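Local coordinates for protein (tenascin) (Gallus gallus, PDB 1QR4), which is an extracellular matrix adhesion protein, represented here by two fibronectin type-III domains from the region thought to bind heparin and contactin, at residues D8-E14 with R26-A32; G96-S102 with V113-P118; L151-P156 with G178-T182. One frame throughout, in Å; residues are numbered along the deposited sequence.

Interaction 1: residues D8-E14 with R26-A32; sequences DNPKDLE and RWRRPVA
Glu-14 and Arg-26 pair in antiparallel fashion, with both backbone bonds made. Glu-14 N gives a nearly straight bond to Arg-26 O at 2.9 Å, and Arg-26 N returns one to Glu-14 O. Arg-28 N donates to Lys-11 O at 2.8 Å; the reverse bond is weak. Between these bonds 8-14 spends one residue more than 26-32.

The acidic side chains lie beside the basic ones. Asp-12 OD2 meets Arg-28 NH1 at 3.4 Å in a salt bridge, the carboxylate and guanidinium planes 63° apart. Glu-14 OE2 lies 3.8 Å from Arg-26 NH1, a long salt bridge. Farther along, Asp-8 OD2 accepts Val-31 N on its anti side; Asp-8 is poorly ordered.

Trp-27 turns the other way, into the domain. Leu-13 runs alongside it. With Leu-13 CG anti to the backbone N (chi1 179°), CD1 comes to 4.0 Å from Trp-27 CE3. Pro-10 and Pro-30 meet ring to ring, CG to CG, at 4.2 Å.

Leu-75 of strand 70-78 backs Pro-10, Leu-13 and Trp-27. Tyr-37 meets the Trp-27 ring edge-to-face. Pro-10 also touches Ser-84, part of the putative heparin site.

This is the first hairpin of a fibronectin type-III sandwich. One face is apolar and faces the second sheet; the other carries salt bridges, one of them long, between exposed side chains, which probably add only modestly.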
ATOM      1  N   ASP A   8       2.335  15.571  30.358  1.00 56.85           N
ATOM      2  CA  ASP A   8       3.129  15.840  29.123  1.00 62.45           C
ATOM      3  C   ASP A   8       2.704  14.823  28.066  1.00 71.52           C
ATOM      4  O   ASP A   8       2.658  13.627  28.349  1.00 83.44           O
ATOM      5  CB  ASP A   8       4.622  15.681  29.438  1.00 58.54           C
ATOM      6  CG  ASP A   8       5.517  16.137  28.303  1.00 70.81           C
ATOM      7  OD1 ASP A   8       5.308  17.249  27.774  1.00 74.10           O
ATOM      8  OD2 ASP A   8       6.448  15.388  27.951  1.00 78.11           O
ATOM      9  N   ASN A   9       2.368  15.281  26.863  1.00 68.94           N
ATOM     10  CA  ASN A   9       1.953  14.355  25.805  1.00 71.32           C
ATOM     11  C   ASN A   9       3.097  13.956  24.865  1.00 64.22           C
ATOM     12  O   ASN A   9       4.145  14.603  24.842  1.00 77.57           O
ATOM     13  CB  ASN A   9       0.794  14.943  24.994  1.00 57.18           C
ATOM     14  CG  ASN A   9       1.217  16.094  24.112  1.00 40.97           C
ATOM     15  OD1 ASN A   9       2.239  16.737  24.343  1.00 61.11           O
ATOM     16  ND2 ASN A   9       0.423  16.363  23.091  1.00 37.64           N
ATOM     17  N   PRO A  10       2.928  12.851  24.120  1.00 40.49           N
ATOM     18  CA  PRO A  10       3.948  12.380  23.183  1.00 29.64           C
ATOM     19  C   PRO A  10       4.061  13.404  22.075  1.00 33.33           C
ATOM     20  O   PRO A  10       3.060  13.762  21.470  1.00 40.74           O
ATOM     21  CB  PRO A  10       3.335  11.093  22.640  1.00 30.31           C
ATOM     22  CG  PRO A  10       2.513  10.604  23.777  1.00 37.79           C
ATOM     23  CD  PRO A  10       1.838  11.869  24.229  1.00 49.14           C
ATOM     24  N   LYS A  11       5.264  13.887  21.807  1.00 35.82           N
ATOM     25  CA  LYS A  11       5.425  14.875  20.750  1.00 36.80           C
ATOM     26  C   LYS A  11       5.828  14.269  19.409  1.00 36.52           C
ATOM     27  O   LYS A  11       6.184  13.097  19.317  1.00 38.15           O
ATOM     28  CB  LYS A  11       6.435  15.942  21.168  1.00 49.26           C
ATOM     29  CG  LYS A  11       6.121  16.581  22.510  1.00 88.52           C
ATOM     30  CD  LYS A  11       7.009  17.789  22.806  1.00 99.89           C
ATOM     31  CE  LYS A  11       6.453  19.069  22.184  1.00 99.97           C
ATOM     32  NZ  LYS A  11       5.103  19.411  22.720  1.00 99.81           N
ATOM     33  N   ASP A  12       5.746  15.095  18.374  1.00 34.31           N
ATOM     34  CA  ASP A  12       6.088  14.746  17.002  1.00 32.09           C
ATOM     35  C   ASP A  12       5.753  13.358  16.496  1.00 32.24           C
ATOM     36  O   ASP A  12       6.634  12.590  16.118  1.00 33.17           O
ATOM     37  CB  ASP A  12       7.546  15.097  16.709  1.00 41.59           C
ATOM     38  CG  ASP A  12       7.814  16.587  16.840  1.00 56.94           C
ATOM     39  OD1 ASP A  12       7.447  17.344  15.912  1.00 61.41           O
ATOM     40  OD2 ASP A  12       8.361  17.004  17.884  1.00 64.84           O
ATOM     41  N   LEU A  13       4.462  13.057  16.473  1.00 21.60           N
ATOM     42  CA  LEU A  13       3.972  11.787  15.975  1.00 22.77           C
ATOM     43  C   LEU A  13       3.902  11.868  14.452  1.00 26.16           C
ATOM     44  O   LEU A  13       3.156  12.674  13.892  1.00 35.34           O
ATOM     45  CB  LEU A  13       2.586  11.501  16.546  1.00 16.60           C
ATOM     46  CG  LEU A  13       1.888  10.200  16.115  1.00 26.09           C
ATOM     47  CD1 LEU A  13       2.712   8.986  16.558  1.00 10.60           C
ATOM     48  CD2 LEU A  13       0.476  10.126  16.716  1.00  8.01           C
ATOM     49  N   GLU A  14       4.733  11.070  13.788  1.00 38.05           N
ATOM     50  CA  GLU A  14       4.772  11.031  12.328  1.00 36.01           C
ATOM     51  C   GLU A  14       4.663   9.599  11.788  1.00 27.17           C
ATOM     52  O   GLU A  14       5.089   8.644  12.444  1.00 34.76           O
ATOM     53  CB  GLU A  14       6.048  11.698  11.802  1.00 30.46           C
ATOM     54  CG  GLU A  14       7.351  11.048  12.248  1.00 48.93           C
ATOM     55  CD  GLU A  14       8.570  11.581  11.493  1.00 65.93           C
ATOM     56  OE1 GLU A  14       8.480  11.770  10.251  1.00 72.76           O
ATOM     57  OE2 GLU A  14       9.621  11.810  12.139  1.00 57.84           O
ATOM     58  N   ARG A  26       6.323   6.790  14.471  1.00 27.51           N
ATOM     59  CA  ARG A  26       7.472   7.265  15.225  1.00 24.65           C
ATOM     60  C   ARG A  26       7.106   8.549  15.970  1.00 29.45           C
ATOM     61  O   ARG A  26       6.371   9.383  15.453  1.00 25.57           O
ATOM     62  CB  ARG A  26       8.656   7.482  14.296  1.00 31.23           C
ATOM     63  CG  ARG A  26       9.956   7.648  15.009  1.00 41.07           C
ATOM     64  CD  ARG A  26      11.106   7.469  14.052  1.00 43.85           C
ATOM     65  NE  ARG A  26      12.355   7.876  14.677  1.00 38.19           N
ATOM     66  CZ  ARG A  26      13.024   8.972  14.349  1.00 51.80           C
ATOM     67  NH1 ARG A  26      12.565   9.774  13.388  1.00 50.62           N
ATOM     68  NH2 ARG A  26      14.136   9.282  15.006  1.00 35.93           N
ATOM     69  N   TRP A  27       7.621   8.685  17.191  1.00 30.31           N
ATOM     70  CA  TRP A  27       7.332   9.841  18.033  1.00 26.42           C
ATOM     71  C   TRP A  27       8.375  10.062  19.111  1.00 29.97           C
ATOM     72  O   TRP A  27       9.273   9.242  19.312  1.00 27.12           O
ATOM     73  CB  TRP A  27       6.005   9.635  18.741  1.00 29.79           C
ATOM     74  CG  TRP A  27       6.061   8.496  19.680  1.00 17.43           C
ATOM     75  CD1 TRP A  27       6.436   8.530  20.985  1.00 36.52           C
ATOM     76  CD2 TRP A  27       5.762   7.133  19.384  1.00 28.56           C
ATOM     77  NE1 TRP A  27       6.396   7.271  21.527  1.00 27.99           N
ATOM     78  CE2 TRP A  27       5.988   6.390  20.564  1.00 14.85           C
ATOM     79  CE3 TRP A  27       5.331   6.461  18.231  1.00 35.42           C
ATOM     80  CZ2 TRP A  27       5.803   5.014  20.630  1.00 21.44           C
ATOM     81  CZ3 TRP A  27       5.147   5.084  18.294  1.00 25.81           C
ATOM     82  CH2 TRP A  27       5.386   4.375  19.489  1.00 36.51           C
ATOM     83  N   ARG A  28       8.203  11.162  19.839  1.00 22.57           N
ATOM     84  CA  ARG A  28       9.098  11.490  20.927  1.00 24.19           C
ATOM     85  C   ARG A  28       8.501  11.047  22.238  1.00 34.69           C
ATOM     86  O   ARG A  28       7.293  11.143  22.445  1.00 42.94           O
ATOM     87  CB  ARG A  28       9.394  12.974  20.989  1.00 26.28           C
ATOM     88  CG  ARG A  28      10.680  13.345  20.326  1.00 23.95           C
ATOM     89  CD  ARG A  28      11.247  14.573  20.967  1.00 59.57           C
ATOM     90  NE  ARG A  28      12.409  15.076  20.244  1.00 82.01           N
ATOM     91  CZ  ARG A  28      12.411  15.413  18.953  1.00 82.35           C
ATOM     92  NH1 ARG A  28      11.304  15.298  18.212  1.00 45.82           N
ATOM     93  NH2 ARG A  28      13.526  15.888  18.405  1.00 70.92           N
ATOM     94  N   ARG A  29       9.359  10.549  23.116  1.00 40.76           N
ATOM     95  CA  ARG A  29       8.943  10.075  24.421  1.00 37.09           C
ATOM     96  C   ARG A  29       8.651  11.268  25.326  1.00 38.46           C
ATOM     97  O   ARG A  29       9.231  12.338  25.147  1.00 41.50           O
ATOM     98  CB  ARG A  29      10.074   9.250  25.019  1.00 20.78           C
ATOM     99  CG  ARG A  29       9.875   8.760  26.441  1.00 12.64           C
ATOM    100  CD  ARG A  29      11.192   8.162  26.939  1.00 39.29           C
ATOM    101  NE  ARG A  29      11.100   7.652  28.299  1.00 31.81           N
ATOM    102  CZ  ARG A  29      11.365   6.399  28.653  1.00 35.09           C
ATOM    103  NH1 ARG A  29      11.750   5.507  27.744  1.00 45.56           N
ATOM    104  NH2 ARG A  29      11.211   6.030  29.920  1.00 32.75           N
ATOM    105  N   PRO A  30       7.673  11.120  26.241  1.00 31.88           N
ATOM    106  CA  PRO A  30       7.253  12.134  27.212  1.00 27.42           C
ATOM    107  C   PRO A  30       8.355  12.387  28.250  1.00 28.58           C
ATOM    108  O   PRO A  30       9.131  11.494  28.580  1.00 31.44           O
ATOM    109  CB  PRO A  30       6.052  11.476  27.879  1.00 27.50           C
ATOM    110  CG  PRO A  30       5.483  10.637  26.788  1.00 26.51           C
ATOM    111  CD  PRO A  30       6.709  10.006  26.215  1.00 37.59           C
ATOM    112  N   VAL A  31       8.437  13.618  28.736  1.00 41.50           N
ATOM    113  CA  VAL A  31       9.436  13.975  29.730  1.00 36.33           C
ATOM    114  C   VAL A  31       8.975  13.467  31.092  1.00 36.30           C
ATOM    115  O   VAL A  31       9.787  13.103  31.939  1.00 46.47           O
ATOM    116  CB  VAL A  31       9.637  15.500  29.783  1.00 39.93           C
ATOM    117  CG1 VAL A  31      10.668  15.856  30.830  1.00 44.69           C
ATOM    118  CG2 VAL A  31      10.074  16.027  28.415  1.00 31.51           C
ATOM    119  N   ALA A  32       7.659  13.386  31.265  1.00 42.49           N
ATOM    120  CA  ALA A  32       7.070  12.930  32.518  1.00 43.39           C
ATOM    121  C   ALA A  32       7.167  11.433  32.737  1.00 44.22           C
ATOM    122  O   ALA A  32       7.262  10.650  31.796  1.00 51.39           O
ATOM    123  CB  ALA A  32       5.615  13.374  32.609  1.00 30.63           C
TER

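Interaction 2: residues G96-S102 with V113-P118; sequences GSPKGIS and VSWTPP
Ser-102 and Ser-114 form an antiparallel hydrogen-bonded pair. Ser-102 N to Ser-114 O and Ser-114 N to Ser-102 O both measure 3.0 Å. Lys-99 N donates to Thr-116 O at 2.8 Å, with a nearly straight N-H...O angle of 164°. Between these, Thr-116 N to Gly-100 O is only a weak bond. Gly-100 O also takes a CA-H...O contact from Trp-115 CA, so this carbonyl is approached from two neighbouring residues of 113-118.

The apolar contacts fall on the inner face. Pro-98 CB packs 4.1 Å from Trp-115 CB, where the indole leaves the backbone. Ile-101 and Val-113 cross obliquely, with Ile-101 CG1 3.9 Å from Val-113 CG2. Both of these carbons stand anti to their own backbone nitrogens (Ile-101 chi1 -174°), which brings the two branches together. Pro-118 instead packs against the backbone of the loop: its CB is 3.5 Å from Ser-97 O, and its CG faces Gly-96 O.

Two of the serine hydroxyls find partners beyond the two segments. Ser-114 OG bonds to Thr-147 O, just before the neighbouring strand 148-151. Ser-97 OG bonds to Glu-174 O and to Glu-20 OE2 of the preceding domain, so this serine bridges the two domains.

Here the A and B strands of the second fibronectin type-III domain begin and end. Trp-115 is buried between the sheets and meets Tyr-125 of the opposite one. The backbone bonds set the spacing of the strands. The proline, isoleucine and tryptophan supply the inward apolar surface, while Pro-98, Pro-117 and Pro-118 have no N-H to give where the strands run out into loops.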
ATOM      1  N   GLY A  96      -4.073  -0.878  -3.132  1.00 41.40           N
ATOM      2  CA  GLY A  96      -3.665  -2.267  -3.313  1.00 42.79           C
ATOM      3  C   GLY A  96      -3.154  -2.727  -4.680  1.00 47.32           C
ATOM      4  O   GLY A  96      -3.613  -2.250  -5.727  1.00 41.44           O
ATOM      5  N   SER A  97      -2.194  -3.657  -4.653  1.00 41.28           N
ATOM      6  CA  SER A  97      -1.600  -4.252  -5.862  1.00 49.82           C
ATOM      7  C   SER A  97      -2.525  -5.343  -6.406  1.00 39.71           C
ATOM      8  O   SER A  97      -3.251  -5.971  -5.623  1.00 41.93           O
ATOM      9  CB  SER A  97      -0.288  -4.980  -5.522  1.00 30.97           C
ATOM     10  OG  SER A  97       0.725  -4.127  -5.042  1.00 59.13           O
ATOM     11  N   PRO A  98      -2.520  -5.584  -7.744  1.00 38.64           N
ATOM     12  CA  PRO A  98      -3.375  -6.642  -8.297  1.00 45.84           C
ATOM     13  C   PRO A  98      -2.756  -7.921  -7.726  1.00 42.32           C
ATOM     14  O   PRO A  98      -1.568  -7.936  -7.395  1.00 39.25           O
ATOM     15  CB  PRO A  98      -3.133  -6.529  -9.798  1.00 36.63           C
ATOM     16  CG  PRO A  98      -2.809  -5.091  -9.982  1.00 45.22           C
ATOM     17  CD  PRO A  98      -1.869  -4.837  -8.833  1.00 38.05           C
ATOM     18  N   LYS A  99      -3.545  -8.979  -7.581  1.00 44.61           N
ATOM     19  CA  LYS A  99      -3.039 -10.211  -6.974  1.00 57.64           C
ATOM     20  C   LYS A  99      -2.297 -11.254  -7.823  1.00 52.99           C
ATOM     21  O   LYS A  99      -1.387 -11.919  -7.322  1.00 49.41           O
ATOM     22  CB  LYS A  99      -4.145 -10.875  -6.147  1.00 63.61           C
ATOM     23  CG  LYS A  99      -4.609 -10.047  -4.951  1.00 65.01           C
ATOM     24  CD  LYS A  99      -3.435  -9.671  -4.033  1.00 77.15           C
ATOM     25  CE  LYS A  99      -2.816 -10.893  -3.338  1.00 87.22           C
ATOM     26  NZ  LYS A  99      -3.760 -11.576  -2.386  1.00100.00           N
ATOM     27  N   GLY A 100      -2.650 -11.395  -9.096  1.00 50.69           N
ATOM     28  CA  GLY A 100      -1.960 -12.387  -9.898  1.00 59.62           C
ATOM     29  C   GLY A 100      -1.894 -12.118 -11.382  1.00 63.76           C
ATOM     30  O   GLY A 100      -2.916 -11.981 -12.058  1.00 76.49           O
ATOM     31  N   ILE A 101      -0.682 -12.061 -11.910  1.00 54.33           N
ATOM     32  CA  ILE A 101      -0.532 -11.822 -13.329  1.00 46.97           C
ATOM     33  C   ILE A 101      -0.521 -13.164 -14.063  1.00 56.25           C
ATOM     34  O   ILE A 101       0.120 -14.123 -13.621  1.00 64.45           O
ATOM     35  CB  ILE A 101       0.734 -10.997 -13.615  1.00 28.45           C
ATOM     36  CG1 ILE A 101       0.806 -10.626 -15.091  1.00 27.87           C
ATOM     37  CG2 ILE A 101       1.972 -11.732 -13.142  1.00 51.04           C
ATOM     38  CD1 ILE A 101       1.973  -9.719 -15.422  1.00 48.28           C
ATOM     39  N   SER A 102      -1.307 -13.261 -15.129  1.00 53.95           N
ATOM     40  CA  SER A 102      -1.373 -14.483 -15.911  1.00 48.17           C
ATOM     41  C   SER A 102      -1.332 -14.155 -17.392  1.00 51.55           C
ATOM     42  O   SER A 102      -1.720 -13.064 -17.817  1.00 47.84           O
ATOM     43  CB  SER A 102      -2.632 -15.280 -15.574  1.00 54.00           C
ATOM     44  OG  SER A 102      -3.800 -14.588 -15.963  1.00 76.93           O
ATOM     45  N   VAL A 113      -2.710 -10.476 -21.406  1.00 50.33           N
ATOM     46  CA  VAL A 113      -2.305 -10.442 -20.005  1.00 34.70           C
ATOM     47  C   VAL A 113      -3.553 -10.140 -19.186  1.00 33.07           C
ATOM     48  O   VAL A 113      -4.371  -9.305 -19.567  1.00 38.17           O
ATOM     49  CB  VAL A 113      -1.191  -9.404 -19.753  1.00 36.28           C
ATOM     50  CG1 VAL A 113      -1.544  -8.077 -20.369  1.00 28.76           C
ATOM     51  CG2 VAL A 113      -0.937  -9.267 -18.268  1.00 38.38           C
ATOM     52  N   SER A 114      -3.731 -10.881 -18.103  1.00 30.69           N
ATOM     53  CA  SER A 114      -4.888 -10.718 -17.235  1.00 34.61           C
ATOM     54  C   SER A 114      -4.421 -10.642 -15.775  1.00 37.29           C
ATOM     55  O   SER A 114      -3.303 -11.054 -15.456  1.00 39.85           O
ATOM     56  CB  SER A 114      -5.832 -11.896 -17.442  1.00 28.44           C
ATOM     57  OG  SER A 114      -6.886 -11.885 -16.504  1.00 56.23           O
ATOM     58  N   TRP A 115      -5.253 -10.079 -14.897  1.00 42.06           N
ATOM     59  CA  TRP A 115      -4.889  -9.951 -13.474  1.00 42.64           C
ATOM     60  C   TRP A 115      -6.083 -10.009 -12.558  1.00 27.85           C
ATOM     61  O   TRP A 115      -7.184  -9.688 -12.960  1.00 34.85           O
ATOM     62  CB  TRP A 115      -4.163  -8.628 -13.209  1.00 33.45           C
ATOM     63  CG  TRP A 115      -4.953  -7.452 -13.658  1.00 37.25           C
ATOM     64  CD1 TRP A 115      -5.891  -6.774 -12.941  1.00 30.01           C
ATOM     65  CD2 TRP A 115      -4.934  -6.860 -14.965  1.00 35.36           C
ATOM     66  NE1 TRP A 115      -6.469  -5.804 -13.722  1.00 38.28           N
ATOM     67  CE2 TRP A 115      -5.902  -5.831 -14.969  1.00 29.53           C
ATOM     68  CE3 TRP A 115      -4.195  -7.102 -16.135  1.00 22.68           C
ATOM     69  CZ2 TRP A 115      -6.154  -5.039 -16.100  1.00 37.99           C
ATOM     70  CZ3 TRP A 115      -4.446  -6.313 -17.264  1.00 35.04           C
ATOM     71  CH2 TRP A 115      -5.419  -5.295 -17.233  1.00 34.18           C
ATOM     72  N   THR A 116      -5.864 -10.416 -11.318  1.00 43.01           N
ATOM     73  CA  THR A 116      -6.968 -10.475 -10.380  1.00 51.88           C
ATOM     74  C   THR A 116      -6.966  -9.207  -9.523  1.00 55.34           C
ATOM     75  O   THR A 116      -5.972  -8.856  -8.880  1.00 51.68           O
ATOM     76  CB  THR A 116      -6.979 -11.777  -9.527  1.00 54.18           C
ATOM     77  OG1 THR A 116      -6.046 -11.673  -8.446  1.00 68.02           O
ATOM     78  CG2 THR A 116      -6.627 -12.987 -10.406  1.00 60.99           C
ATOM     79  N   PRO A 117      -8.070  -8.457  -9.589  1.00 48.67           N
ATOM     80  CA  PRO A 117      -8.343  -7.208  -8.895  1.00 56.68           C
ATOM     81  C   PRO A 117      -8.264  -7.303  -7.391  1.00 62.14           C
ATOM     82  O   PRO A 117      -8.667  -8.304  -6.791  1.00 68.06           O
ATOM     83  CB  PRO A 117      -9.769  -6.898  -9.326  1.00 52.23           C
ATOM     84  CG  PRO A 117      -9.830  -7.469 -10.685  1.00 61.10           C
ATOM     85  CD  PRO A 117      -9.203  -8.803 -10.458  1.00 76.79           C
ATOM     86  N   PRO A 118      -7.749  -6.240  -6.761  1.00 56.87           N
ATOM     87  CA  PRO A 118      -7.591  -6.120  -5.311  1.00 60.88           C
ATOM     88  C   PRO A 118      -8.916  -5.707  -4.645  1.00 74.08           C
ATOM     89  O   PRO A 118      -9.875  -5.310  -5.331  1.00 65.68           O
ATOM     90  CB  PRO A 118      -6.550  -5.013  -5.190  1.00 47.07           C
ATOM     91  CG  PRO A 118      -6.917  -4.106  -6.337  1.00 26.24           C
ATOM     92  CD  PRO A 118      -7.142  -5.090  -7.458  1.00 26.38           C
TER

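Interaction 3: residues L151-P156 with G178-T182; sequences LVKLVP and GILKT
Thr-182 OG1 sits within bonding range of two carbonyls, Val-155 O at 2.9 Å and Val-158 O. The hydroxyl has a single proton, so which carbonyl receives it is not settled. Both belong to the loop between the E and F strands of a fibronectin type-III sandwich. Thr-182 ends the modelled chain, just past the final strand, 171-181. The contact therefore ties the last strand to a loop leading from one sheet to the other.

The backbone extends the same tie. Thr-182 bonds with Gly-157, and Leu-180 pairs with Tyr-160 on the adjoining strand. Tyr-160 OH is hydrogen-bonded to Val-155 N. This link, to a residue five positions earlier in the loop before the strand, is consistent with the tyrosine corner of the family.

Beneath these polar bonds lie apolar side chains. The methyl of Thr-182, CG2, rests 3.8 Å from Leu-154 CB, and the two side chains cross at a slant. Thr-182 thus works with both branches: the hydroxyl meets carbonyls and the methyl meets a leucine. An alanine at Thr-182 would lack both branches and would probably leave the Val-155 and Val-158 carbonyls without this hydroxyl and open a gap beside Leu-154.

Leu-180 carries the contact further inward. Its CG stands anti to the backbone N (chi1 177°), sending the branch toward the loop. Ala-111 and Phe-103 of the facing sheet also touch it. Leu-154 and Leu-180 cross at about a right angle, and Leu-154 CD2 meets Leu-180 CD2 at 3.7 Å. From the end of strand 148-151, Leu-151 CD1 lies 4.3 Å from the same methyl, Leu-180 CD2.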
ATOM      1  N   LEU A 151      -1.853  -7.332 -25.657  1.00 47.99           N
ATOM      2  CA  LEU A 151      -0.598  -6.680 -25.998  1.00 52.54           C
ATOM      3  C   LEU A 151      -0.352  -7.005 -27.470  1.00 55.97           C
ATOM      4  O   LEU A 151      -0.648  -8.119 -27.921  1.00 57.24           O
ATOM      5  CB  LEU A 151       0.551  -7.180 -25.109  1.00 54.39           C
ATOM      6  CG  LEU A 151       0.491  -6.898 -23.599  1.00 46.89           C
ATOM      7  CD1 LEU A 151       1.827  -7.210 -22.954  1.00 38.13           C
ATOM      8  CD2 LEU A 151       0.153  -5.450 -23.357  1.00 49.30           C
ATOM      9  N   VAL A 152       0.109  -6.013 -28.230  1.00 41.69           N
ATOM     10  CA  VAL A 152       0.376  -6.192 -29.656  1.00 41.23           C
ATOM     11  C   VAL A 152       1.750  -5.686 -30.021  1.00 54.59           C
ATOM     12  O   VAL A 152       2.418  -5.047 -29.208  1.00 69.32           O
ATOM     13  CB  VAL A 152      -0.639  -5.444 -30.529  1.00 50.36           C
ATOM     14  CG1 VAL A 152      -2.060  -5.903 -30.204  1.00 37.86           C
ATOM     15  CG2 VAL A 152      -0.474  -3.928 -30.356  1.00 37.35           C
ATOM     16  N   LYS A 153       2.135  -5.914 -31.271  1.00 57.77           N
ATOM     17  CA  LYS A 153       3.449  -5.511 -31.772  1.00 66.61           C
ATOM     18  C   LYS A 153       4.576  -6.209 -31.013  1.00 56.64           C
ATOM     19  O   LYS A 153       5.692  -5.694 -30.916  1.00 48.30           O
ATOM     20  CB  LYS A 153       3.646  -3.995 -31.701  1.00 76.17           C
ATOM     21  CG  LYS A 153       3.080  -3.223 -32.874  1.00 84.98           C
ATOM     22  CD  LYS A 153       3.761  -1.858 -32.985  1.00 79.89           C
ATOM     23  CE  LYS A 153       3.153  -1.005 -34.087  1.00 86.18           C
ATOM     24  NZ  LYS A 153       1.718  -0.714 -33.806  1.00 90.03           N
ATOM     25  N   LEU A 154       4.274  -7.385 -30.475  1.00 48.59           N
ATOM     26  CA  LEU A 154       5.260  -8.158 -29.741  1.00 52.16           C
ATOM     27  C   LEU A 154       6.213  -8.945 -30.655  1.00 58.74           C
ATOM     28  O   LEU A 154       5.780  -9.687 -31.552  1.00 58.97           O
ATOM     29  CB  LEU A 154       4.552  -9.098 -28.771  1.00 38.27           C
ATOM     30  CG  LEU A 154       4.440  -8.596 -27.337  1.00 35.02           C
ATOM     31  CD1 LEU A 154       4.185  -7.095 -27.287  1.00 33.49           C
ATOM     32  CD2 LEU A 154       3.350  -9.375 -26.630  1.00 25.40           C
ATOM     33  N   VAL A 155       7.514  -8.744 -30.442  1.00 63.47           N
ATOM     34  CA  VAL A 155       8.552  -9.434 -31.206  1.00 58.93           C
ATOM     35  C   VAL A 155       8.526 -10.929 -30.900  1.00 62.15           C
ATOM     36  O   VAL A 155       8.431 -11.333 -29.744  1.00 53.01           O
ATOM     37  CB  VAL A 155       9.945  -8.882 -30.866  1.00 58.51           C
ATOM     38  CG1 VAL A 155      11.040  -9.815 -31.390  1.00 64.27           C
ATOM     39  CG2 VAL A 155      10.102  -7.493 -31.459  1.00 55.74           C
ATOM     40  N   PRO A 156       8.593 -11.771 -31.940  1.00 71.95           N
ATOM     41  CA  PRO A 156       8.574 -13.218 -31.723  1.00 82.61           C
ATOM     42  C   PRO A 156       9.809 -13.663 -30.950  1.00 87.80           C
ATOM     43  O   PRO A 156      10.884 -13.066 -31.078  1.00 86.69           O
ATOM     44  CB  PRO A 156       8.589 -13.778 -33.149  1.00 87.38           C
ATOM     45  CG  PRO A 156       7.975 -12.686 -33.964  1.00 89.86           C
ATOM     46  CD  PRO A 156       8.623 -11.462 -33.379  1.00 73.89           C
ATOM     47  N   GLY A 178       5.443 -10.484 -14.154  1.00 40.34           N
ATOM     48  CA  GLY A 178       5.586 -11.828 -14.654  1.00 39.62           C
ATOM     49  C   GLY A 178       6.371 -11.766 -15.941  1.00 32.72           C
ATOM     50  O   GLY A 178       6.557 -10.691 -16.516  1.00 41.65           O
ATOM     51  N   ILE A 179       6.890 -12.912 -16.364  1.00 41.94           N
ATOM     52  CA  ILE A 179       7.646 -12.995 -17.611  1.00 34.41           C
ATOM     53  C   ILE A 179       6.704 -13.437 -18.722  1.00 28.48           C
ATOM     54  O   ILE A 179       5.904 -14.360 -18.540  1.00 31.56           O
ATOM     55  CB  ILE A 179       8.775 -14.044 -17.546  1.00 36.40           C
ATOM     56  CG1 ILE A 179       9.757 -13.742 -16.399  1.00 24.93           C
ATOM     57  CG2 ILE A 179       9.481 -14.102 -18.899  1.00 40.11           C
ATOM     58  CD1 ILE A 179      10.932 -12.844 -16.778  1.00 18.66           C
ATOM     59  N   LEU A 180       6.772 -12.751 -19.854  1.00 24.32           N
ATOM     60  CA  LEU A 180       5.952 -13.113 -20.995  1.00 31.14           C
ATOM     61  C   LEU A 180       6.870 -13.603 -22.106  1.00 40.92           C
ATOM     62  O   LEU A 180       7.736 -12.858 -22.578  1.00 40.03           O
ATOM     63  CB  LEU A 180       5.145 -11.928 -21.502  1.00 33.97           C
ATOM     64  CG  LEU A 180       4.342 -12.301 -22.750  1.00 30.32           C
ATOM     65  CD1 LEU A 180       3.310 -13.371 -22.400  1.00 32.16           C
ATOM     66  CD2 LEU A 180       3.682 -11.068 -23.335  1.00 41.38           C
ATOM     67  N   LYS A 181       6.665 -14.856 -22.507  1.00 55.27           N
ATOM     68  CA  LYS A 181       7.434 -15.510 -23.559  1.00 43.85           C
ATOM     69  C   LYS A 181       6.630 -15.543 -24.849  1.00 49.15           C
ATOM     70  O   LYS A 181       5.629 -16.260 -24.944  1.00 47.91           O
ATOM     71  CB  LYS A 181       7.791 -16.939 -23.136  1.00 58.48           C
ATOM     72  CG  LYS A 181       6.910 -17.556 -22.038  1.00 80.76           C
ATOM     73  CD  LYS A 181       5.456 -17.771 -22.457  1.00 77.70           C
ATOM     74  CE  LYS A 181       4.601 -18.225 -21.268  1.00 85.19           C
ATOM     75  NZ  LYS A 181       4.562 -17.238 -20.146  1.00 51.96           N
ATOM     76  N   THR A 182       7.079 -14.771 -25.837  1.00 47.85           N
ATOM     77  CA  THR A 182       6.415 -14.675 -27.144  1.00 62.60           C
ATOM     78  C   THR A 182       6.422 -15.967 -27.969  1.00 70.13           C
ATOM     79  O   THR A 182       7.518 -16.413 -28.386  1.00 68.92           O
ATOM     80  CB  THR A 182       7.011 -13.523 -28.010  1.00 63.53           C
ATOM     81  OG1 THR A 182       8.430 -13.433 -27.811  1.00 53.67           O
ATOM     82  CG2 THR A 182       6.362 -12.197 -27.665  1.00 70.53           C
TER

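Interactions 1 and 2 are counterparts: each joins the first two strands of a fibronectin type-III domain, and each sends a tryptophan into its sandwich. They lie far apart, with centres 41 Å apart, on opposite sides of the chain's centre. Their outer faces differ: interaction 1 carries charged pairs, interaction 2 serines and a threonine. Interaction 3 belongs to the same domain as interaction 2 and touches it through Ile-101 with Gly-178 and Val-113 with Leu-151. It holds different elements, a loop and the last strand, and depends on a hydroxyl and leucines rather than paired strands. Interaction 1 is the most exposed; in interaction 2 buried residues outnumber exposed ones, and in interaction 3 half are buried.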